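Local coordinates for transmembrane oligosaccharyl transferase, putative (Archaeoglobus fulgidus, PDB 3VGP), which forms the C-terminal globular domain of a putative membrane-bound oligosaccharyl transferase of the archaeal AglB family, at residues T17-Q22 against Y33-W38; N57-A62 against M109-Y114; R87-A92 against T145-V150; T103-I108 against L125-H130. The protein carries 1 engineered substitution. All blocks are in the same frame, centred on the assembly; numbering follows the deposited sequence.

Interaction 1: T17-Q22 against Y33-W38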
# COMPACT_ATOMS: atom_id res chain seq x y z
N THR A 17 11.37 11.10 -6.67
CA THR A 17 12.39 11.32 -7.69
C THR A 17 12.02 10.59 -8.97
O THR A 17 12.18 11.11 -10.07
CB THR A 17 13.78 10.85 -7.19
OG1 THR A 17 14.18 11.65 -6.08
CG2 THR A 17 14.82 10.96 -8.30
N SER A 18 11.52 9.37 -8.83
CA SER A 18 11.12 8.58 -9.99
C SER A 18 9.91 9.19 -10.68
O SER A 18 9.77 9.11 -11.90
CB SER A 18 10.81 7.14 -9.57
OG SER A 18 10.39 6.36 -10.68
N LEU A 19 9.02 9.80 -9.90
CA LEU A 19 7.81 10.41 -10.42
C LEU A 19 8.04 11.82 -10.96
O LEU A 19 7.34 12.28 -11.86
CB LEU A 19 6.73 10.46 -9.33
CG LEU A 19 6.28 9.12 -8.76
CD1 LEU A 19 5.43 9.33 -7.52
CD2 LEU A 19 5.52 8.35 -9.82
N GLU A 20 9.03 12.51 -10.40
CA GLU A 20 9.35 13.88 -10.82
C GLU A 20 9.66 13.99 -12.31
O GLU A 20 9.46 15.04 -12.92
CB GLU A 20 10.56 14.38 -10.03
CG GLU A 20 11.88 14.17 -10.76
CD GLU A 20 13.11 14.48 -9.93
OE1 GLU A 20 13.07 15.41 -9.10
OE2 GLU A 20 14.14 13.78 -10.12
N GLU A 21 10.15 12.90 -12.88
CA GLU A 21 10.53 12.84 -14.29
C GLU A 21 9.34 12.74 -15.25
O GLU A 21 9.47 12.95 -16.45
CB GLU A 21 11.46 11.63 -14.49
CG GLU A 21 12.52 11.51 -13.40
CD GLU A 21 13.27 10.19 -13.43
OE1 GLU A 21 12.80 9.23 -14.08
OE2 GLU A 21 14.34 10.10 -12.79
N GLN A 22 8.17 12.41 -14.71
CA GLN A 22 6.97 12.28 -15.53
C GLN A 22 6.50 13.60 -16.13
O GLN A 22 6.58 14.65 -15.49
CB GLN A 22 5.84 11.66 -14.70
N TYR A 33 -3.73 9.17 -8.29
CA TYR A 33 -2.57 9.28 -7.42
C TYR A 33 -1.58 8.18 -7.80
O TYR A 33 -1.96 7.16 -8.36
CB TYR A 33 -2.91 9.26 -5.92
CG TYR A 33 -3.64 8.06 -5.37
CD1 TYR A 33 -5.03 8.00 -5.39
CD2 TYR A 33 -2.94 7.02 -4.76
CE1 TYR A 33 -5.72 6.93 -4.81
CE2 TYR A 33 -3.61 5.95 -4.17
CZ TYR A 33 -5.00 5.91 -4.20
OH TYR A 33 -5.66 4.86 -3.62
N SER A 34 -0.30 8.42 -7.50
CA SER A 34 0.76 7.50 -7.89
C SER A 34 1.21 6.44 -6.90
O SER A 34 1.68 5.38 -7.31
CB SER A 34 2.00 8.31 -8.28
OG SER A 34 1.71 9.18 -9.36
N VAL A 35 1.08 6.72 -5.62
CA VAL A 35 1.54 5.78 -4.61
C VAL A 35 0.44 5.28 -3.70
O VAL A 35 -0.33 6.06 -3.14
CB VAL A 35 2.63 6.43 -3.73
CG1 VAL A 35 3.13 5.44 -2.68
CG2 VAL A 35 3.78 6.92 -4.61
N MSE A 36 0.36 3.96 -3.56
CA MSE A 36 -0.62 3.36 -2.67
C MSE A 36 0.10 2.78 -1.47
O MSE A 36 0.92 1.87 -1.61
CB MSE A 36 -1.40 2.24 -3.36
CG MSE A 36 -2.31 1.53 -2.38
SE MSE A 36 -3.29 0.17 -3.25
CE MSE A 36 -4.62 1.28 -4.06
N SER A 37 -0.22 3.30 -0.29
CA SER A 37 0.42 2.83 0.93
C SER A 37 -0.56 3.03 2.09
O SER A 37 -1.60 3.67 1.92
CB SER A 37 1.70 3.63 1.19
OG SER A 37 2.47 3.07 2.24
N TRP A 38 -0.22 2.47 3.25
CA TRP A 38 -1.06 2.60 4.43
C TRP A 38 -0.53 3.79 5.21
O TRP A 38 0.52 3.72 5.85
CB TRP A 38 -0.98 1.34 5.29
CG TRP A 38 -1.96 1.37 6.43
CD1 TRP A 38 -1.66 1.37 7.76
CD2 TRP A 38 -3.38 1.39 6.34
NE1 TRP A 38 -2.81 1.40 8.51
CE2 TRP A 38 -3.89 1.41 7.66
CE3 TRP A 38 -4.28 1.40 5.27
CZ2 TRP A 38 -5.25 1.44 7.93
CZ3 TRP A 38 -5.65 1.43 5.54
CH2 TRP A 38 -6.12 1.45 6.86
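Leu-19 carries its CG beside its own backbone N (chi1 -61°) with CD1 extended away from CA (chi2 169°), and the forked end of the side chain is thereby laid over Ser-34. Both leucine methyls meet the serine at CB, with CD1 3.7 Å and CD2 3.8 Å from it. Because Ser-34 holds OG beside its backbone N (chi1 -59°), that oxygen lies 3.9 Å from Leu-19 CD2, in a contact that is van der Waals in kind. Beyond the serine, Leu-19 CD1 comes to 4.1 Å from Val-35 CG2, the two branched chains crossing at a slant. The contact thus joins the C-terminal part of helix 6-20 to strand 35-36, an outermost strand of the mixed sheet, which runs parallel to strand 88-91; the helix packs on the sheet through Leu-19 and Met-15, an alpha/beta arrangement. A small serine suits a place where both leucine methyls close on its CB, and its own main chain is tied to Ala-52, Arg-87 and Tyr-88. Valine, with its beta-branch, suits the strand and spreads its methyls toward Met-15 of the helix and Val-90 of the neighbouring strand. Leu-19 also touches Tyr-88. Leu-19 O accepts from Gln-22 N at 3.0 Å, within its own segment.

Interaction 2: N57-A62 against M109-Y114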
# COMPACT_ATOMS: atom_id res chain seq x y z
N ASN A 57 -7.96 12.59 -0.87
CA ASN A 57 -8.84 12.43 0.29
C ASN A 57 -8.28 11.30 1.14
O ASN A 57 -8.16 10.16 0.68
CB ASN A 57 -10.26 12.11 -0.20
CG ASN A 57 -11.25 11.95 0.94
OD1 ASN A 57 -11.41 10.86 1.49
ND2 ASN A 57 -11.93 13.04 1.30
N PHE A 58 -7.94 11.61 2.38
CA PHE A 58 -7.35 10.62 3.28
C PHE A 58 -8.15 9.34 3.45
O PHE A 58 -7.61 8.25 3.28
CB PHE A 58 -7.10 11.21 4.67
CG PHE A 58 -6.47 10.24 5.62
CD1 PHE A 58 -5.14 9.89 5.47
CD2 PHE A 58 -7.22 9.64 6.62
CE1 PHE A 58 -4.56 8.93 6.31
CE2 PHE A 58 -6.65 8.68 7.46
CZ PHE A 58 -5.32 8.33 7.30
N GLN A 59 -9.43 9.47 3.79
CA GLN A 59 -10.29 8.31 4.00
C GLN A 59 -10.42 7.43 2.76
O GLN A 59 -10.40 6.20 2.86
CB GLN A 59 -11.68 8.76 4.46
CG GLN A 59 -12.58 7.63 4.92
CD GLN A 59 -11.96 6.82 6.05
OE1 GLN A 59 -11.58 7.37 7.09
NE2 GLN A 59 -11.85 5.51 5.85
N ALA A 60 -10.57 8.05 1.60
CA ALA A 60 -10.71 7.30 0.35
C ALA A 60 -9.42 6.52 0.10
O ALA A 60 -9.46 5.36 -0.33
CB ALA A 60 -11.00 8.25 -0.81
N GLY A 61 -8.29 7.15 0.36
CA GLY A 61 -7.01 6.50 0.16
C GLY A 61 -6.85 5.32 1.11
O GLY A 61 -6.27 4.29 0.73
N ALA A 62 -7.35 5.46 2.33
CA ALA A 62 -7.25 4.40 3.32
C ALA A 62 -8.11 3.20 2.91
O ALA A 62 -7.68 2.05 3.00
CB ALA A 62 -7.69 4.92 4.70
N MSE A 109 -7.78 -4.33 8.26
CA MSE A 109 -8.95 -5.19 8.12
C MSE A 109 -10.23 -4.45 8.49
O MSE A 109 -11.24 -4.56 7.80
CB MSE A 109 -8.80 -6.44 8.99
CG MSE A 109 -7.80 -7.45 8.46
SE MSE A 109 -7.91 -9.12 9.41
CE MSE A 109 -9.59 -9.73 8.69
N ARG A 110 -10.19 -3.69 9.59
CA ARG A 110 -11.37 -2.94 10.02
C ARG A 110 -11.82 -1.94 8.96
O ARG A 110 -13.01 -1.84 8.65
CB ARG A 110 -11.09 -2.18 11.33
CG ARG A 110 -10.80 -3.08 12.52
CD ARG A 110 -10.98 -2.33 13.83
NE ARG A 110 -10.50 -3.13 14.96
CZ ARG A 110 -9.22 -3.26 15.29
NH1 ARG A 110 -8.29 -2.64 14.58
NH2 ARG A 110 -8.88 -4.02 16.32
N ILE A 111 -10.87 -1.19 8.42
CA ILE A 111 -11.18 -0.19 7.39
C ILE A 111 -11.75 -0.86 6.14
O ILE A 111 -12.58 -0.28 5.44
CB ILE A 111 -9.92 0.62 7.02
CG1 ILE A 111 -9.46 1.44 8.22
CG2 ILE A 111 -10.21 1.54 5.83
CD1 ILE A 111 -10.48 2.43 8.73
N ALA A 112 -11.30 -2.08 5.87
CA ALA A 112 -11.78 -2.83 4.71
C ALA A 112 -13.18 -3.38 4.98
O ALA A 112 -13.81 -3.95 4.08
CB ALA A 112 -10.83 -3.98 4.38
N GLY A 113 -13.66 -3.23 6.21
CA GLY A 113 -14.99 -3.71 6.55
C GLY A 113 -15.08 -5.04 7.27
O GLY A 113 -16.17 -5.58 7.44
N TYR A 114 -13.95 -5.58 7.70
CA TYR A 114 -13.96 -6.86 8.40
C TYR A 114 -14.07 -6.65 9.91
O TYR A 114 -13.51 -5.70 10.46
CB TYR A 114 -12.69 -7.66 8.08
CG TYR A 114 -12.59 -8.08 6.63
CD1 TYR A 114 -13.30 -9.18 6.15
CD2 TYR A 114 -11.79 -7.37 5.74
CE1 TYR A 114 -13.22 -9.55 4.81
CE2 TYR A 114 -11.71 -7.73 4.40
CZ TYR A 114 -12.42 -8.82 3.94
OH TYR A 114 -12.33 -9.19 2.62
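Ile-111 presses its CG2 methyl against the backbone of Ala-62, in a helix-to-helix contact between the first turn of helix 58-69 and the end of helix 105-111. CG2 lies 3.8 Å from Ala-62 O and 4.0 Å from Ala-62 C, with the alanine methyl CB a little farther off at 4.4 Å. Isoleucine suits the place because its beta-branch puts a methyl close to its own helix; with chi1 at -65°, it is CG2 that stands opposite the backbone N and takes the touch. Alanine suits the facing position, since its short side chain lets the isoleucine come down onto the main chain. At the outer margin Gln-59 sends its amide along the same methyl, NE2 standing 4.3 Å from Ile-111 CG2, a polar group where the contact meets the surface. In the next layer Val-63 and Ala-66 carry the apolar surface farther along helix 58-69, and Lys-67 of that helix gives a hydrogen bond to Ala-112 O. The helix ends set the two backbones. Gly-113, with phi at 100°, closes helix 105-111 in a Schellman motif; a side chain at these backbone angles would run into the preceding carbonyl O. Asn-57 is the N-cap of helix 58-69: its OD1 accepts from Ala-60 N at 2.9 Å, with a fairly straight N-H...O angle of 157° and the donor in the carbonyl plane.

Interaction 3: R87-A92 against T145-V150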
# COMPACT_ATOMS: atom_id res chain seq x y z
N ARG A 87 1.21 3.74 -9.62
CA ARG A 87 2.42 3.17 -10.21
C ARG A 87 3.15 2.34 -9.17
O ARG A 87 3.74 1.30 -9.50
CB ARG A 87 3.35 4.27 -10.71
CG ARG A 87 4.67 3.73 -11.23
CD ARG A 87 5.56 4.82 -11.79
NE ARG A 87 6.81 4.27 -12.31
CZ ARG A 87 7.80 5.00 -12.81
NH1 ARG A 87 8.90 4.42 -13.25
NH2 ARG A 87 7.69 6.33 -12.86
N TYR A 88 3.12 2.80 -7.93
CA TYR A 88 3.80 2.10 -6.84
C TYR A 88 2.90 1.70 -5.69
O TYR A 88 1.99 2.43 -5.30
CB TYR A 88 4.92 2.97 -6.27
CG TYR A 88 6.02 3.30 -7.26
CD1 TYR A 88 6.79 2.29 -7.83
CD2 TYR A 88 6.30 4.62 -7.59
CE1 TYR A 88 7.81 2.59 -8.73
CE2 TYR A 88 7.33 4.94 -8.49
CZ TYR A 88 8.08 3.91 -9.05
OH TYR A 88 9.09 4.20 -9.94
N VAL A 89 3.17 0.52 -5.15
CA VAL A 89 2.48 -0.00 -3.99
C VAL A 89 3.60 -0.25 -2.98
O VAL A 89 4.62 -0.86 -3.33
CB VAL A 89 1.76 -1.34 -4.29
CG1 VAL A 89 1.19 -1.91 -3.00
CG2 VAL A 89 0.63 -1.10 -5.28
N VAL A 90 3.43 0.21 -1.75
CA VAL A 90 4.48 0.05 -0.75
C VAL A 90 4.03 -0.73 0.47
O VAL A 90 2.95 -0.47 1.00
CB VAL A 90 4.99 1.43 -0.29
CG1 VAL A 90 6.22 1.27 0.59
CG2 VAL A 90 5.30 2.30 -1.50
N THR A 91 4.85 -1.67 0.90
CA THR A 91 4.55 -2.49 2.07
C THR A 91 5.68 -2.36 3.09
O THR A 91 6.71 -1.75 2.81
CB THR A 91 4.37 -3.99 1.71
OG1 THR A 91 5.61 -4.53 1.22
CG2 THR A 91 3.30 -4.15 0.63
N ALA A 92 5.47 -2.91 4.28
CA ALA A 92 6.48 -2.87 5.35
C ALA A 92 6.07 -3.91 6.38
O ALA A 92 4.91 -4.32 6.42
CB ALA A 92 6.53 -1.48 5.98
N THR A 145 1.47 -11.70 -11.02
CA THR A 145 1.81 -11.34 -12.40
C THR A 145 1.76 -9.84 -12.70
O THR A 145 2.37 -9.39 -13.67
CB THR A 145 0.87 -12.05 -13.41
OG1 THR A 145 -0.44 -11.49 -13.32
CG2 THR A 145 0.80 -13.54 -13.10
N HIS A 146 1.06 -9.07 -11.88
CA HIS A 146 0.93 -7.64 -12.12
C HIS A 146 1.74 -6.74 -11.20
O HIS A 146 1.60 -5.52 -11.25
CB HIS A 146 -0.55 -7.23 -12.03
CG HIS A 146 -1.43 -7.94 -13.00
ND1 HIS A 146 -1.34 -7.76 -14.36
CD2 HIS A 146 -2.41 -8.86 -12.81
CE1 HIS A 146 -2.23 -8.53 -14.97
NE2 HIS A 146 -2.89 -9.21 -14.05
N PHE A 147 2.60 -7.33 -10.38
CA PHE A 147 3.41 -6.55 -9.45
C PHE A 147 4.85 -7.03 -9.43
O PHE A 147 5.11 -8.23 -9.40
CB PHE A 147 2.81 -6.64 -8.05
CG PHE A 147 1.39 -6.18 -7.98
CD1 PHE A 147 1.09 -4.84 -7.84
CD2 PHE A 147 0.34 -7.09 -8.11
CE1 PHE A 147 -0.23 -4.40 -7.83
CE2 PHE A 147 -0.98 -6.67 -8.11
CZ PHE A 147 -1.27 -5.32 -7.97
N ARG A 148 5.78 -6.09 -9.44
CA ARG A 148 7.20 -6.40 -9.43
C ARG A 148 7.94 -5.64 -8.33
O ARG A 148 7.83 -4.42 -8.22
CB ARG A 148 7.81 -6.05 -10.80
CG ARG A 148 9.32 -6.19 -10.89
CD ARG A 148 9.83 -5.77 -12.26
NE ARG A 148 11.27 -5.97 -12.39
CZ ARG A 148 11.98 -5.69 -13.48
NH1 ARG A 148 11.38 -5.18 -14.55
NH2 ARG A 148 13.28 -5.91 -13.49
N LEU A 149 8.69 -6.36 -7.49
CA LEU A 149 9.47 -5.70 -6.44
C LEU A 149 10.61 -4.96 -7.13
O LEU A 149 11.40 -5.58 -7.86
CB LEU A 149 10.04 -6.73 -5.46
CG LEU A 149 10.93 -6.17 -4.36
CD1 LEU A 149 10.12 -5.25 -3.44
CD2 LEU A 149 11.52 -7.33 -3.55
N VAL A 150 10.70 -3.65 -6.92
CA VAL A 150 11.74 -2.86 -7.56
C VAL A 150 12.71 -2.15 -6.62
O VAL A 150 13.79 -1.72 -7.05
CB VAL A 150 11.14 -1.79 -8.51
CG1 VAL A 150 10.45 -2.47 -9.67
CG2 VAL A 150 10.18 -0.89 -7.75
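Val-89 and Phe-147 meet across one face of the mixed sheet, and Tyr-88 and Val-150 across the other. Strands 88-91 and 147-153 are not neighbours: strand 156-161 runs between them, antiparallel to both, so the two side-chain pairs reach over it from either side. On the first face Val-89 has CG1 opposite its backbone N (chi1 173°), which leaves CG2 beside that N and pointing at the phenylalanine; CG2 ends 4.3 Å from Phe-147 CE1, approaching the ring obliquely. The length of the Phe-147 benzyl group covers most of the distance that two strands impose, so that valine needs to supply only a methyl. The same ring also touches Glu-74 and Ile-78 of helix 74-84, which packs on this face. On the second face Tyr-88 brings its CG beside the backbone N (chi1 -62°); the CA-CB bond does not aim at Val-150, but the ring swings nearer, and CE1 comes to 4.3 Å from Val-150 CG2, again obliquely. A tyrosine is apt here because its ring can lie in apolar surroundings, against Ile-158 and Met-15, while its hydroxyl at the far end is hydrogen-bonded to Ser-18 OG of helix 6-20. Arg-87 runs fully extended past this ring to a salt bridge between its NE and Glu-160, laying its CG 3.9 Å above the plane of the Tyr-88 ring, over the centre.

Interaction 4: T103-I108 against L125-H130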
# COMPACT_ATOMS: atom_id res chain seq x y z
N THR A 103 1.26 -4.64 15.08
CA THR A 103 0.78 -4.72 13.71
C THR A 103 -0.38 -3.77 13.42
O THR A 103 -1.20 -3.48 14.29
CB THR A 103 0.32 -6.15 13.39
OG1 THR A 103 -0.24 -6.18 12.07
CG2 THR A 103 -0.74 -6.60 14.39
N LYS A 104 -0.43 -3.30 12.18
CA LYS A 104 -1.49 -2.40 11.74
C LYS A 104 -2.46 -3.18 10.86
O LYS A 104 -3.44 -2.62 10.37
CB LYS A 104 -0.90 -1.23 10.95
CG LYS A 104 -0.10 -0.26 11.79
CD LYS A 104 0.58 0.82 10.93
CE LYS A 104 1.39 1.76 11.81
NZ LYS A 104 2.07 2.83 11.04
N PHE A 105 -2.20 -4.47 10.66
CA PHE A 105 -3.08 -5.27 9.81
C PHE A 105 -4.51 -5.33 10.36
O PHE A 105 -5.47 -5.29 9.60
CB PHE A 105 -2.53 -6.68 9.60
CG PHE A 105 -3.27 -7.46 8.55
CD1 PHE A 105 -4.07 -8.54 8.91
CD2 PHE A 105 -3.23 -7.06 7.22
CE1 PHE A 105 -4.81 -9.22 7.95
CE2 PHE A 105 -3.98 -7.74 6.25
CZ PHE A 105 -4.77 -8.82 6.62
N PRO A 106 -4.68 -5.43 11.69
CA PRO A 106 -6.06 -5.46 12.18
C PRO A 106 -6.79 -4.17 11.82
O PRO A 106 -7.97 -4.19 11.48
CB PRO A 106 -5.88 -5.64 13.69
CG PRO A 106 -4.64 -6.50 13.76
CD PRO A 106 -3.73 -5.80 12.76
N ALA A 107 -6.08 -3.04 11.89
CA ALA A 107 -6.67 -1.75 11.55
C ALA A 107 -7.05 -1.74 10.08
O ALA A 107 -8.11 -1.26 9.70
CB ALA A 107 -5.68 -0.62 11.85
N ILE A 108 -6.16 -2.29 9.25
CA ILE A 108 -6.42 -2.36 7.82
C ILE A 108 -7.68 -3.20 7.57
O ILE A 108 -8.55 -2.81 6.79
CB ILE A 108 -5.21 -3.00 7.07
CG1 ILE A 108 -4.05 -2.00 7.05
CG2 ILE A 108 -5.61 -3.40 5.67
CD1 ILE A 108 -2.74 -2.57 6.49
N LEU A 125 -4.30 -14.46 11.41
CA LEU A 125 -3.08 -14.88 10.74
C LEU A 125 -3.42 -15.66 9.48
O LEU A 125 -2.84 -15.44 8.42
CB LEU A 125 -2.22 -15.75 11.66
CG LEU A 125 -0.96 -16.35 11.02
CD1 LEU A 125 -0.14 -15.26 10.37
CD2 LEU A 125 -0.15 -17.10 12.08
N ASN A 126 -4.39 -16.56 9.59
CA ASN A 126 -4.81 -17.36 8.45
C ASN A 126 -5.39 -16.46 7.36
O ASN A 126 -5.12 -16.66 6.17
CB ASN A 126 -5.84 -18.40 8.89
CG ASN A 126 -6.21 -19.35 7.77
OD1 ASN A 126 -5.35 -19.97 7.16
ND2 ASN A 126 -7.51 -19.46 7.50
N PHE A 127 -6.17 -15.46 7.76
CA PHE A 127 -6.76 -14.53 6.80
C PHE A 127 -5.61 -13.83 6.08
O PHE A 127 -5.56 -13.80 4.86
CB PHE A 127 -7.62 -13.48 7.52
CG PHE A 127 -8.34 -12.55 6.59
CD1 PHE A 127 -9.59 -12.88 6.08
CD2 PHE A 127 -7.77 -11.34 6.21
CE1 PHE A 127 -10.26 -12.03 5.21
CE2 PHE A 127 -8.42 -10.48 5.33
CZ PHE A 127 -9.67 -10.83 4.83
N PHE A 128 -4.70 -13.26 6.87
CA PHE A 128 -3.55 -12.55 6.31
C PHE A 128 -2.78 -13.39 5.29
O PHE A 128 -2.43 -12.90 4.21
CB PHE A 128 -2.59 -12.14 7.43
CG PHE A 128 -1.32 -11.51 6.93
CD1 PHE A 128 -1.31 -10.20 6.48
CD2 PHE A 128 -0.16 -12.27 6.83
CE1 PHE A 128 -0.16 -9.65 5.93
CE2 PHE A 128 1.00 -11.72 6.28
CZ PHE A 128 0.99 -10.41 5.83
N ASN A 129 -2.51 -14.65 5.61
CA ASN A 129 -1.75 -15.50 4.70
C ASN A 129 -2.39 -15.75 3.33
O ASN A 129 -1.70 -16.21 2.41
CB ASN A 129 -1.43 -16.84 5.36
CG ASN A 129 -0.49 -16.69 6.55
OD1 ASN A 129 0.30 -15.74 6.62
ND2 ASN A 129 -0.56 -17.63 7.48
N HIS A 130 -3.67 -15.47 3.18
CA HIS A 130 -4.32 -15.67 1.89
C HIS A 130 -4.55 -14.38 1.12
O HIS A 130 -5.19 -14.38 0.07
CB HIS A 130 -5.67 -16.39 2.06
CG HIS A 130 -5.54 -17.81 2.51
ND1 HIS A 130 -5.27 -18.15 3.82
CD2 HIS A 130 -5.65 -18.98 1.83
CE1 HIS A 130 -5.21 -19.47 3.92
NE2 HIS A 130 -5.44 -19.99 2.73
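Phe-105 and Phe-128 form a T-shaped pair, the edge of Phe-128 directed at the face of Phe-105, with centroids 4.9 Å apart and ring planes at 83°. Phe-128 CD1 stands 3.5 Å above the Phe-105 plane, over the centre, a place where ring hydrogens meet pi density. Phe-128 holds CG opposite its backbone N (chi1 175°), which sends the ring out toward the other helix. The remaining touches are plain apolar ones: Phe-128 CB lies 3.7 Å from Phe-105 CE1, and Phe-127 CD2 approaches Phe-105 CZ at 3.9 Å, the two rings meeting rim to rim. Phenylalanine suits position 105, because its flat ring offers a face to Phe-128 and an edge to Phe-127.

Hydrogen bonds tie the ends of the helices. Thr-103 OG1 accepts from Phe-105 N at 3.0 Å, a capping bond, and is also bonded to Thr-96 O. At the far end of helix 121-129, His-130 ND1 donates to Asn-126 O at 2.8 Å and 165°, with the oxygen in the imidazole plane.

Among its neighbours the pair is roofed by helix 132-138, whose Leu-133, Tyr-134 and Met-138 touch Phe-128, while Phe-127 stacks edge-to-face with Tyr-114, beyond the end of helix 105-111.

Overall arrangement
Interactions 1 and 3 meet at the shared sheet, their centres 12 Å apart: strands 35-36 and 88-91 are neighbours, with Met-36 N 2.8 Å from Tyr-88 O. Interactions 2 and 4 share helix 105-111, with centres 14 Å apart; Met-109 CE lies 3.5 Å from Phe-127 CD2. Trp-38, first residue of the WWDYG signature of this family, links interaction 1 to the two helical contacts. It extends from the interaction 1 segment to stand with CZ3 3.3 Å from Ala-62 O and CE2 3.5 Å from Ile-108 CG1. Interactions 3 and 4 do not touch; their nearest atoms are about 7 Å apart, and interaction 4 is nested within the chain loop that interaction 3 closes.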